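PDB 2OZH: N-acetyltransferase domain-containing protein, which probably acts as an acyltransferase of the GNAT family, moving an acyl group such as acetyl onto an acceptor substrate. Local coordinates for residues A[62-65]-A[69-72]. Residues are numbered along the deposited sequence; the frame is centred on the assembly and turned at random.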
loop_
_atom_site.group_PDB
_atom_site.type_symbol
_atom_site.label_atom_id
_atom_site.label_comp_id
_atom_site.label_asym_id
_atom_site.label_seq_id
_atom_site.Cartn_x
_atom_site.Cartn_y
_atom_site.Cartn_z
ATOM N N VAL A 62 -5.468 4.657 -5.550
ATOM C CA VAL A 62 -4.689 3.439 -5.402
ATOM C C VAL A 62 -3.258 3.774 -4.973
ATOM O O VAL A 62 -2.599 4.608 -5.583
ATOM C CB VAL A 62 -4.701 2.624 -6.711
ATOM C CG1 VAL A 62 -3.813 1.375 -6.592
ATOM C CG2 VAL A 62 -6.110 2.243 -7.094
ATOM N N ILE A 63 -2.760 3.106 -3.936
ATOM C CA ILE A 63 -1.374 3.206 -3.521
ATOM C C ILE A 63 -0.739 1.867 -3.941
ATOM O O ILE A 63 -1.207 0.817 -3.526
ATOM C CB ILE A 63 -1.253 3.395 -2.016
ATOM C CG1 ILE A 63 -2.021 4.650 -1.587
ATOM C CG2 ILE A 63 0.204 3.508 -1.619
ATOM C CD1 ILE A 63 -2.122 4.806 -0.084
ATOM N N SER A 64 0.330 1.916 -4.719
ATOM C CA SER A 64 0.891 0.689 -5.284
ATOM C C SER A 64 2.337 0.854 -5.643
ATOM O O SER A 64 2.799 1.967 -5.895
ATOM C CB SER A 64 0.107 0.340 -6.540
ATOM O OG SER A 64 0.527 -0.891 -7.145
ATOM N N ASP A 65 3.054 -0.274 -5.713
ATOM C CA ASP A 65 4.375 -0.322 -6.322
ATOM C C ASP A 65 4.326 -0.638 -7.815
ATOM O O ASP A 65 5.372 -0.762 -8.436
ATOM C CB ASP A 65 5.288 -1.285 -5.585
ATOM C CG ASP A 65 4.860 -2.711 -5.687
ATOM O OD1 ASP A 65 3.784 -2.988 -6.266
ATOM O OD2 ASP A 65 5.639 -3.569 -5.201
ATOM N N PHE A 69 1.871 -5.149 -5.276
ATOM C CA PHE A 69 0.900 -4.815 -4.249
ATOM C C PHE A 69 0.176 -3.541 -4.603
ATOM O O PHE A 69 0.780 -2.599 -5.118
ATOM C CB PHE A 69 1.605 -4.582 -2.905
ATOM C CG PHE A 69 0.672 -4.101 -1.823
ATOM C CD1 PHE A 69 -0.062 -4.983 -1.048
ATOM C CD2 PHE A 69 0.528 -2.732 -1.576
ATOM C CE1 PHE A 69 -0.933 -4.498 -0.084
ATOM C CE2 PHE A 69 -0.331 -2.274 -0.616
ATOM C CZ PHE A 69 -1.055 -3.160 0.137
ATOM N N ALA A 70 -1.126 -3.507 -4.319
ATOM C CA ALA A 70 -1.893 -2.258 -4.372
ATOM C C ALA A 70 -2.908 -2.231 -3.246
ATOM O O ALA A 70 -3.395 -3.270 -2.814
ATOM C CB ALA A 70 -2.612 -2.096 -5.700
ATOM N N TYR A 71 -3.257 -1.003 -2.847
ATOM C CA TYR A 71 -4.270 -0.736 -1.840
ATOM C C TYR A 71 -5.236 0.292 -2.414
ATOM O O TYR A 71 -4.798 1.320 -2.913
ATOM C CB TYR A 71 -3.614 -0.194 -0.544
ATOM C CG TYR A 71 -4.590 0.313 0.487
ATOM C CD1 TYR A 71 -5.350 -0.547 1.254
ATOM C CD2 TYR A 71 -4.750 1.645 0.654
ATOM C CE1 TYR A 71 -6.274 -0.028 2.191
ATOM C CE2 TYR A 71 -5.668 2.168 1.566
ATOM C CZ TYR A 71 -6.395 1.322 2.315
ATOM O OH TYR A 71 -7.327 1.886 3.215
ATOM N N LEU A 72 -6.528 0.014 -2.337
ATOM C CA LEU A 72 -7.591 0.891 -2.810
ATOM C C LEU A 72 -8.216 1.600 -1.640
ATOM O O LEU A 72 -8.571 0.999 -0.655
ATOM C CB LEU A 72 -8.649 0.036 -3.503
ATOM C CG LEU A 72 -9.886 0.747 -4.053
ATOM C CD1 LEU A 72 -9.502 1.650 -5.235
ATOM C CD2 LEU A 72 -10.983 -0.258 -4.430
#
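Ile63 and Tyr71 pair across the turn end of an antiparallel beta hairpin, made by strands 55-64 and 69-77 in the central sheet of this GNAT fold, and illustrate how main-chain pairing is supplemented by side-chain bonds where a hairpin closes. The two residues form a hydrogen-bonded pair: Ile63 N reaches Tyr71 O at 2.9 Å, and Tyr71 N returns to Ile63 O at 2.8 Å. Each carbonyl oxygen also receives a CA-H contact, Tyr71 O from Val62 and Ile63 O from Ala70.

Toward the turn, polar side chains join in. With its hydroxyl trans to its own nitrogen (chi1 -177°), Ser64 directs OG to Phe69 O at 2.7 Å, tilted out of the carbonyl plane; the same OG bonds Tyr66 N. Asp65 N adds a weak bond to Phe69 O. The carboxylate of Asp65 swings back over its own backbone (chi1 66°), bringing OD1 to both Phe69 N and Ala67 N, while OD2 bonds Thr68 OG1 and forms a salt bridge with Arg61 of the second subunit. Turn and dimer interface thus share one carboxylate.

Apolar packing divides between the two faces. Val62, Ala70 and Leu72 line one, where helix 86-96 packs through Val94 and Met91; here Val62 CG1 meets Ala70 CB at 3.8 Å, and Val62 CG2 meets Leu72 CD1. On the other, Phe69 and Tyr71 stack with Tyr71 and Phe69 of the second subunit, giving a reciprocal aromatic interface. Ile63 runs alongside Tyr71, pointing the same way, and its CD1 touches the ring edge near the ring plane, 4.2 Å from Tyr71 CD2.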